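Local coordinates for protein serine-pyruvate aminotransferase (agxt) (Sulfolobus solfataricus, PDB 3ZRP) that probably catalyses pyridoxal-phosphate-dependent transfer of amino groups from serine to pyruvate, and possibly from alanine to glyoxylate, at residues A[83-88]-A[142-147]; A[111-116]-A[294-299]; A[136-141]-A[164-169]. One frame throughout, in Å; residues are numbered along the deposited sequence.

The three contacts lie close together, two of them at the cofactor. Interaction 3 holds the ring hydroxyl end of pyridoxal phosphate, whereas Phe88 of interaction 1 supplies cover for one face of its ring. The two, with centres about 8 Å apart, meet through the short antiparallel pair 136-137 and 142-143, where Glu137 N lies 2.9 Å from Val142 O; Glu137 OE2 in turn lies 3.2 Å from Phe88 N. Interaction 2 is further out, with the Tyr113 side chain about 13 Å from the cofactor. Its centre is about 7 Å from that of interaction 1, to which Arg143 N and Ser296 O, 2.7 Å apart, join it, and about 11 Å from that of interaction 3.

Interaction 1 (A[83-88]-A[142-147]); sequences VSNGVF and VREPVK. With PLP (pyridoxal-5'-phosphate), chain C.
Asn85 first meets the 142-147 segment at Val142, through a water. Its ND2 donates to this water over 2.7 Å, and the water donates to Val142 O at 3.1 Å, tying the turn after strand 79-83 to the backbone of strand 142-143. Arg143 turns its side chain from the contact and pairs with Glu171. Glu144 comes back to it. Its extended first torsion (chi1 180°) followed by a bend at chi2 (71°) carries the carboxylate up to the Asn85 amide, and Asn85 ND2 donates to Glu144 OE1 at 3.0 Å. The bond is nearly straight (163°) and lies close to the amide plane, but meets OE1 on its anti side, somewhat out of the carboxylate plane. Val83 CG1 packs loosely beside the other oxygen, Glu144 OE2, at 4.3 Å. Pro145 then centres an inverse gamma turn leading into helix 146-153. At the far end of 83-88, Phe88 lays its ring over pyridoxal phosphate, CD1 being 3.5 Å from C5, while Val87 CG1 lies over the opposite face of the ring. The Asn85 amide is fixed in rotation, because OD1 accepts from Val114 N as ND2 serves the water and Glu144. Glu144 OE2 also lies close against the carbonyl oxygen of Val114; two such acceptors in a buried setting would be consistent with a proton on the Glu144 carboxylate.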
loop_
_atom_site.group_PDB
_atom_site.type_symbol
_atom_site.label_atom_id
_atom_site.label_comp_id
_atom_site.label_asym_id
_atom_site.label_seq_id
_atom_site.Cartn_x
_atom_site.Cartn_y
_atom_site.Cartn_z
ATOM N N VAL A 83 10.767 10.142 21.520
ATOM C CA VAL A 83 10.401 9.660 22.861
ATOM C C VAL A 83 9.873 8.233 22.705
ATOM O O VAL A 83 8.709 8.045 22.355
ATOM C CB VAL A 83 9.326 10.577 23.466
ATOM C CG1 VAL A 83 8.971 10.100 24.876
ATOM C CG2 VAL A 83 9.860 12.078 23.536
ATOM N N SER A 84 10.747 7.250 22.921
ATOM C CA SER A 84 10.461 5.846 22.661
ATOM C C SER A 84 10.269 4.965 23.905
ATOM O O SER A 84 11.205 4.748 24.697
ATOM C CB SER A 84 11.585 5.240 21.846
ATOM O OG SER A 84 11.380 3.846 21.726
ATOM N N ASN A 85 9.056 4.433 24.026
ATOM C CA ASN A 85 8.716 3.487 25.084
ATOM C C ASN A 85 8.872 2.027 24.701
ATOM O O ASN A 85 8.564 1.149 25.501
ATOM C CB ASN A 85 7.298 3.732 25.578
ATOM C CG ASN A 85 7.120 5.113 26.089
ATOM O OD1 ASN A 85 8.036 5.665 26.718
ATOM N ND2 ASN A 85 5.971 5.713 25.820
ATOM N N GLY A 86 9.360 1.753 23.495
ATOM C CA GLY A 86 9.489 0.349 23.049
ATOM C C GLY A 86 9.677 0.238 21.554
ATOM O O GLY A 86 10.109 1.192 20.923
ATOM N N VAL A 87 9.400 -0.951 21.015
ATOM C CA VAL A 87 9.585 -1.287 19.580
ATOM C C VAL A 87 9.163 -0.235 18.560
ATOM O O VAL A 87 9.901 0.070 17.623
ATOM C CB VAL A 87 8.806 -2.625 19.244
ATOM C CG1 VAL A 87 8.869 -2.966 17.752
ATOM C CG2 VAL A 87 9.347 -3.752 20.062
ATOM N N PHE A 88 7.948 0.291 18.696
ATOM C CA PHE A 88 7.446 1.201 17.678
ATOM C C PHE A 88 7.906 2.662 17.884
ATOM O O PHE A 88 8.023 3.416 16.915
ATOM C CB PHE A 88 5.932 1.037 17.491
ATOM C CG PHE A 88 5.555 -0.320 16.953
ATOM C CD1 PHE A 88 5.700 -0.598 15.592
ATOM C CD2 PHE A 88 5.167 -1.345 17.810
ATOM C CE1 PHE A 88 5.387 -1.878 15.081
ATOM C CE2 PHE A 88 4.868 -2.622 17.321
ATOM C CZ PHE A 88 4.971 -2.883 15.948
ATOM N N VAL A 142 1.648 0.206 26.754
ATOM C CA VAL A 142 1.870 1.408 27.554
ATOM C C VAL A 142 1.436 2.660 26.793
ATOM O O VAL A 142 1.886 2.900 25.665
ATOM C CB VAL A 142 3.361 1.498 27.960
ATOM C CG1 VAL A 142 3.711 2.863 28.503
ATOM C CG2 VAL A 142 3.696 0.420 28.991
ATOM N N ARG A 143 0.544 3.446 27.394
ATOM C CA ARG A 143 0.035 4.677 26.792
ATOM C C ARG A 143 0.810 5.872 27.369
ATOM O O ARG A 143 0.885 6.049 28.592
ATOM C CB ARG A 143 -1.445 4.869 27.089
ATOM C CG ARG A 143 -2.092 6.141 26.493
ATOM C CD ARG A 143 -3.567 6.317 26.918
ATOM N NE ARG A 143 -3.653 6.198 28.365
ATOM C CZ ARG A 143 -4.345 5.287 29.039
ATOM N NH1 ARG A 143 -5.126 4.405 28.417
ATOM N NH2 ARG A 143 -4.253 5.274 30.367
ATOM N N GLU A 144 1.383 6.675 26.480
ATOM C CA GLU A 144 2.122 7.870 26.854
ATOM C C GLU A 144 1.078 8.959 27.100
ATOM O O GLU A 144 0.119 9.058 26.329
ATOM C CB GLU A 144 3.045 8.279 25.686
ATOM C CG GLU A 144 3.904 9.552 25.926
ATOM C CD GLU A 144 5.035 9.384 26.931
ATOM O OE1 GLU A 144 5.468 8.282 27.261
ATOM O OE2 GLU A 144 5.523 10.403 27.441
ATOM N N PRO A 145 1.254 9.784 28.169
ATOM C CA PRO A 145 0.358 10.932 28.406
ATOM C C PRO A 145 0.686 12.105 27.487
ATOM O O PRO A 145 1.301 13.105 27.893
ATOM C CB PRO A 145 0.617 11.302 29.880
ATOM C CG PRO A 145 1.991 10.813 30.170
ATOM C CD PRO A 145 2.217 9.591 29.268
ATOM N N VAL A 146 0.184 11.993 26.268
ATOM C CA VAL A 146 0.535 12.910 25.200
ATOM C C VAL A 146 0.108 14.339 25.473
ATOM O O VAL A 146 0.922 15.248 25.263
ATOM C CB VAL A 146 0.102 12.380 23.790
ATOM C CG1 VAL A 146 0.937 11.137 23.431
ATOM C CG2 VAL A 146 -1.369 12.057 23.737
ATOM N N LYS A 147 -1.121 14.546 25.964
ATOM C CA LYS A 147 -1.575 15.888 26.316
ATOM C C LYS A 147 -0.592 16.535 27.290
ATOM O O LYS A 147 -0.112 17.640 27.033
ATOM C CB LYS A 147 -2.993 15.869 26.882
ATOM C CG LYS A 147 -3.517 17.233 27.314
ATOM C CD LYS A 147 -4.887 17.130 27.987
ATOM C CE LYS A 147 -4.915 16.134 29.155
ATOM N NZ LYS A 147 -4.157 16.590 30.357
HETATM N N1 PLP C . 3.166 1.996 15.347
HETATM C C2 PLP C . 2.466 1.211 16.235
HETATM C C2A PLP C . 2.216 1.737 17.625
HETATM C C3 PLP C . 1.974 -0.054 15.846
HETATM O O3 PLP C . 1.316 -0.724 16.637
HETATM C C4 PLP C . 2.191 -0.528 14.547
HETATM C C4A PLP C . 1.611 -1.889 14.145
HETATM C C5 PLP C . 2.935 0.295 13.674
HETATM C C6 PLP C . 3.398 1.568 14.068
HETATM C C5A PLP C . 3.253 -0.099 12.262
HETATM O O4P PLP C . 2.110 -0.157 11.404
HETATM P P PLP C . 2.082 -0.986 10.053
HETATM O O1P PLP C . 0.694 -0.718 9.563
HETATM O O2P PLP C . 2.305 -2.386 10.520
HETATM O O3P PLP C . 3.189 -0.396 9.253
HETATM O O HOH W 1 3.845 4.948 24.432
#

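Interaction 2 (A[111-116]-A[294-299]); sequences GDYVKP and PESYSN
In the conformer described here, the phenol of Tyr113 donates to Glu295 at the protein surface, OH to OE2 being 2.7 Å. OE2 accepts through its anti lone pair and lies in the plane of the tyrosine ring, at its edge, while the carboxylate stands almost perpendicular to that ring (82°). A bend in the Glu295 chain at chi2 (-90°) brings OE2 to the hydroxyl edge of the ring. Nearer the backbone, Ser296 CB packs obliquely against Tyr113 CD1 at 3.8 Å. Ser296 OG accepts a hydrogen bond from a water at 2.7 Å, and the same water donates to Gly111 O at 3.1 Å; OG has its other partner in Arg293 O. Behind this first shell, Lys115 folds across one face of the tyrosine, CE lying 3.6 Å above the ring plane toward the rim. Its NZ donates to Tyr113 O and forms a salt bridge with Asp112 OD1, both at 2.9 Å. OD1 also takes Tyr113 N through its anti lone pair, fastening the backbone that carries the ring, and Glu144 and Pro145 pack against the ring. The contact joins the loop before helix 116-125 to the 3-10 turn 294-296. Glu295 and Lys115 each have a second modelled conformer, so the outer end may take up more than one arrangement. The phenol donor would favour an ionised Glu295, while Lys115, sharing its charge with Asp112, probably adds little.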
loop_
_atom_site.group_PDB
_atom_site.type_symbol
_atom_site.label_atom_id
_atom_site.label_comp_id
_atom_site.label_asym_id
_atom_site.label_seq_id
_atom_site.Cartn_x
_atom_site.Cartn_y
_atom_site.Cartn_z
ATOM N N GLY A 111 9.015 -1.305 29.933
ATOM C CA GLY A 111 7.587 -1.362 30.264
ATOM C C GLY A 111 7.065 -0.130 30.945
ATOM O O GLY A 111 5.890 -0.069 31.309
ATOM N N ASP A 112 7.954 0.839 31.159
ATOM C CA ASP A 112 7.592 2.133 31.741
ATOM C C ASP A 112 7.393 3.142 30.610
ATOM O O ASP A 112 7.315 2.762 29.438
ATOM C CB ASP A 112 8.722 2.614 32.681
ATOM C CG ASP A 112 8.215 3.465 33.843
ATOM O OD1 ASP A 112 7.498 4.473 33.643
ATOM O OD2 ASP A 112 8.534 3.110 34.986
ATOM N N TYR A 113 7.293 4.422 30.955
ATOM C CA TYR A 113 7.082 5.481 29.979
ATOM C C TYR A 113 7.865 6.742 30.354
ATOM O O TYR A 113 8.145 6.969 31.529
ATOM C CB TYR A 113 5.597 5.799 29.809
ATOM C CG TYR A 113 4.923 6.497 30.980
ATOM C CD1 TYR A 113 4.423 5.767 32.083
ATOM C CD2 TYR A 113 4.756 7.873 30.978
ATOM C CE1 TYR A 113 3.805 6.422 33.161
ATOM C CE2 TYR A 113 4.125 8.534 32.037
ATOM C CZ TYR A 113 3.659 7.804 33.125
ATOM O OH TYR A 113 3.042 8.485 34.157
ATOM N N VAL A 114 8.233 7.537 29.348
ATOM C CA VAL A 114 9.015 8.762 29.556
ATOM C C VAL A 114 8.087 9.841 30.076
ATOM O O VAL A 114 7.109 10.172 29.437
ATOM C CB VAL A 114 9.688 9.235 28.239
ATOM C CG1 VAL A 114 10.545 10.481 28.500
ATOM C CG2 VAL A 114 10.542 8.109 27.675
ATOM N N LYS A 115 8.419 10.405 31.246
ATOM C CA LYS A 115 7.558 11.390 31.897
ATOM C C LYS A 115 7.573 12.721 31.165
ATOM O O LYS A 115 8.588 13.071 30.570
ATOM C CB LYS A 115 7.993 11.571 33.363
ATOM C CG LYS A 115 8.098 10.256 34.135
ATOM C CD LYS A 115 6.711 9.566 34.212
ATOM C CE LYS A 115 6.788 8.217 34.934
ATOM N NZ LYS A 115 7.788 7.282 34.350
ATOM N N PRO A 116 6.447 13.472 31.204
ATOM C CA PRO A 116 6.423 14.775 30.562
ATOM C C PRO A 116 7.588 15.676 30.997
ATOM O O PRO A 116 8.157 16.383 30.157
ATOM C CB PRO A 116 5.084 15.363 31.020
ATOM C CG PRO A 116 4.207 14.164 31.195
ATOM C CD PRO A 116 5.109 13.105 31.728
ATOM N N PRO A 294 0.249 1.976 36.292
ATOM C CA PRO A 294 -1.191 1.801 36.034
ATOM C C PRO A 294 -1.876 2.936 35.288
ATOM O O PRO A 294 -2.814 2.690 34.525
ATOM C CB PRO A 294 -1.791 1.664 37.450
ATOM C CG PRO A 294 -0.682 1.121 38.257
ATOM C CD PRO A 294 0.556 1.813 37.729
ATOM N N GLU A 295 -1.423 4.164 35.503
ATOM C CA GLU A 295 -1.960 5.325 34.792
ATOM C C GLU A 295 -1.706 5.238 33.274
ATOM O O GLU A 295 -2.335 5.934 32.497
ATOM C CB GLU A 295 -1.373 6.629 35.359
ATOM C CG GLU A 295 0.117 6.867 35.071
ATOM C CD GLU A 295 1.061 6.311 36.114
ATOM O OE1 GLU A 295 0.652 5.452 36.939
ATOM O OE2 GLU A 295 2.257 6.728 36.098
ATOM N N SER A 296 -0.786 4.362 32.865
ATOM C CA SER A 296 -0.461 4.212 31.444
ATOM C C SER A 296 -1.000 2.904 30.816
ATOM O O SER A 296 -0.645 2.592 29.675
ATOM C CB SER A 296 1.044 4.264 31.231
ATOM O OG SER A 296 1.647 3.054 31.653
ATOM N N TYR A 297 -1.821 2.152 31.557
ATOM C CA TYR A 297 -2.492 0.953 31.018
ATOM C C TYR A 297 -3.333 1.330 29.791
ATOM O O TYR A 297 -4.350 2.028 29.909
ATOM C CB TYR A 297 -3.393 0.301 32.090
ATOM C CG TYR A 297 -2.690 -0.404 33.247
ATOM C CD1 TYR A 297 -1.375 -0.842 33.142
ATOM C CD2 TYR A 297 -3.385 -0.687 34.441
ATOM C CE1 TYR A 297 -0.744 -1.510 34.207
ATOM C CE2 TYR A 297 -2.771 -1.350 35.509
ATOM C CZ TYR A 297 -1.460 -1.767 35.387
ATOM O OH TYR A 297 -0.849 -2.434 36.433
ATOM N N SER A 298 -2.887 0.934 28.601
ATOM C CA SER A 298 -3.623 1.279 27.381
ATOM C C SER A 298 -4.926 0.516 27.320
ATOM O O SER A 298 -5.046 -0.589 27.848
ATOM C CB SER A 298 -2.820 1.012 26.084
ATOM O OG SER A 298 -2.850 -0.374 25.732
ATOM N N ASN A 299 -5.884 1.132 26.656
ATOM C CA ASN A 299 -7.188 0.539 26.439
ATOM C C ASN A 299 -7.297 -0.275 25.133
ATOM O O ASN A 299 -8.397 -0.721 24.755
ATOM C CB ASN A 299 -8.259 1.632 26.587
ATOM C CG ASN A 299 -8.278 2.216 28.011
ATOM O OD1 ASN A 299 -7.903 1.531 28.980
ATOM N ND2 ASN A 299 -8.683 3.470 28.134
HETATM O O HOH W 2 4.088 2.249 32.395
#

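Interaction 3 (A[136-141]-A[164-169]); sequences VETSTG and GVSSVG. With PLP (pyridoxal-5'-phosphate), chain C.
In the Ser166 conformer described here, Thr138 and Ser166 meet hydroxyl to hydroxyl, OG1 to OG being 2.8 Å, beside O3 of pyridoxal phosphate. Thr138 sets OG1 opposite its carbonyl carbon (chi1 -50°), which turns the hydroxyl to both partners at once; OG1 lies only 2.4 Å from cofactor O3, unusually short for a hydrogen bond, so the exact distance is doubtful. Ser166 adopts the same kind of rotamer (chi1 -69°), placing OG 3.2 Å from O3, although a second conformer was modelled. Alongside, Val136 directs both methyls at the loop: CB rests 3.6 Å from Ser166 O, and CG2 reaches Ser167 CB at 3.8 Å. A water accepts from Val136 N and Ser166 N, bridging the two backbones. Glu137 faces the other way, its OE2 gripped from opposite faces by Ser139 N and OG, which holds the turn that presents Thr138. Val165 lays its branches against the pyridine ring, CG1 being 3.6 Å from C4. Tyr240 and Thr243 of the second subunit also hydrogen-bond to the cofactor. A pyridine ring sandwiched between an aromatic side chain, here Phe88, and an aliphatic one, in a site completed across the dimer, is familiar from fold-type I aminotransferases.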
loop_
_atom_site.group_PDB
_atom_site.type_symbol
_atom_site.label_atom_id
_atom_site.label_comp_id
_atom_site.label_asym_id
_atom_site.label_seq_id
_atom_site.Cartn_x
_atom_site.Cartn_y
_atom_site.Cartn_z
ATOM N N VAL A 136 0.182 4.900 21.962
ATOM C CA VAL A 136 0.191 3.602 22.632
ATOM C C VAL A 136 1.302 2.768 22.020
ATOM O O VAL A 136 1.297 2.553 20.820
ATOM C CB VAL A 136 -1.171 2.888 22.466
ATOM C CG1 VAL A 136 -1.081 1.415 22.916
ATOM C CG2 VAL A 136 -2.281 3.641 23.220
ATOM N N GLU A 137 2.260 2.358 22.850
ATOM C CA GLU A 137 3.323 1.447 22.471
ATOM C C GLU A 137 2.826 0.003 22.507
ATOM O O GLU A 137 2.706 -0.625 23.565
ATOM C CB GLU A 137 4.546 1.637 23.389
ATOM C CG GLU A 137 5.686 0.667 23.163
ATOM C CD GLU A 137 6.144 0.620 21.715
ATOM O OE1 GLU A 137 6.567 1.675 21.175
ATOM O OE2 GLU A 137 6.099 -0.486 21.126
ATOM N N THR A 138 2.560 -0.526 21.319
ATOM C CA THR A 138 1.929 -1.823 21.123
ATOM C C THR A 138 2.741 -2.963 21.716
ATOM O O THR A 138 2.166 -3.951 22.148
ATOM C CB THR A 138 1.728 -2.062 19.604
ATOM O OG1 THR A 138 1.092 -0.915 19.055
ATOM C CG2 THR A 138 0.853 -3.326 19.322
ATOM N N SER A 139 4.064 -2.814 21.780
ATOM C CA SER A 139 4.886 -3.905 22.332
ATOM C C SER A 139 4.651 -4.142 23.841
ATOM O O SER A 139 4.800 -5.263 24.316
ATOM C CB SER A 139 6.368 -3.694 22.071
ATOM O OG SER A 139 6.793 -2.507 22.701
ATOM N N THR A 140 4.261 -3.102 24.568
ATOM C CA THR A 140 4.170 -3.197 26.037
ATOM C C THR A 140 2.782 -2.847 26.571
ATOM O O THR A 140 2.511 -3.011 27.757
ATOM C CB THR A 140 5.181 -2.253 26.732
ATOM O OG1 THR A 140 4.903 -0.897 26.365
ATOM C CG2 THR A 140 6.638 -2.597 26.394
ATOM N N GLY A 141 1.913 -2.342 25.695
ATOM C CA GLY A 141 0.582 -1.867 26.083
ATOM C C GLY A 141 0.622 -0.620 26.950
ATOM O O GLY A 141 -0.269 -0.386 27.749
ATOM N N GLY A 164 -0.286 7.415 16.500
ATOM C CA GLY A 164 -1.519 6.854 17.057
ATOM C C GLY A 164 -2.045 5.617 16.343
ATOM O O GLY A 164 -3.245 5.366 16.335
ATOM N N VAL A 165 -1.140 4.807 15.785
ATOM C CA VAL A 165 -1.544 3.586 15.111
ATOM C C VAL A 165 -2.408 2.663 16.019
ATOM O O VAL A 165 -3.419 2.119 15.553
ATOM C CB VAL A 165 -0.321 2.824 14.542
ATOM C CG1 VAL A 165 -0.725 1.471 13.945
ATOM C CG2 VAL A 165 0.364 3.650 13.434
ATOM N N SER A 166 -2.025 2.511 17.299
ATOM C CA SER A 166 -2.807 1.719 18.254
ATOM C C SER A 166 -3.613 2.559 19.261
ATOM O O SER A 166 -4.002 2.073 20.340
ATOM C CB SER A 166 -1.899 0.753 18.999
ATOM O OG SER A 166 -1.454 -0.239 18.111
ATOM N N SER A 167 -3.882 3.808 18.918
ATOM C CA SER A 167 -4.722 4.627 19.800
ATOM C C SER A 167 -5.971 5.277 19.148
ATOM O O SER A 167 -7.053 5.352 19.781
ATOM C CB SER A 167 -3.877 5.706 20.496
ATOM O OG SER A 167 -3.557 6.711 19.551
ATOM N N VAL A 168 -5.835 5.759 17.910
ATOM C CA VAL A 168 -6.915 6.457 17.229
ATOM C C VAL A 168 -8.105 5.504 17.025
ATOM O O VAL A 168 -7.937 4.378 16.546
ATOM C CB VAL A 168 -6.470 7.108 15.872
ATOM C CG1 VAL A 168 -7.642 7.812 15.160
ATOM C CG2 VAL A 168 -5.298 8.053 16.100
ATOM N N GLY A 169 -9.284 5.968 17.416
ATOM C CA GLY A 169 -10.509 5.188 17.353
ATOM C C GLY A 169 -10.787 4.450 18.646
ATOM O O GLY A 169 -11.800 3.757 18.748
HETATM N N1 PLP C . 3.166 1.996 15.347
HETATM C C2 PLP C . 2.466 1.211 16.235
HETATM C C2A PLP C . 2.216 1.737 17.625
HETATM C C3 PLP C . 1.974 -0.054 15.846
HETATM O O3 PLP C . 1.316 -0.724 16.637
HETATM C C4 PLP C . 2.191 -0.528 14.547
HETATM C C4A PLP C . 1.611 -1.889 14.145
HETATM C C5 PLP C . 2.935 0.295 13.674
HETATM C C6 PLP C . 3.398 1.568 14.068
HETATM C C5A PLP C . 3.253 -0.099 12.262
HETATM O O4P PLP C . 2.110 -0.157 11.404
HETATM P P PLP C . 2.082 -0.986 10.053
HETATM O O1P PLP C . 0.694 -0.718 9.563
HETATM O O2P PLP C . 2.305 -2.386 10.520
HETATM O O3P PLP C . 3.189 -0.396 9.253
HETATM O O HOH W 3 0.009 4.249 19.002
#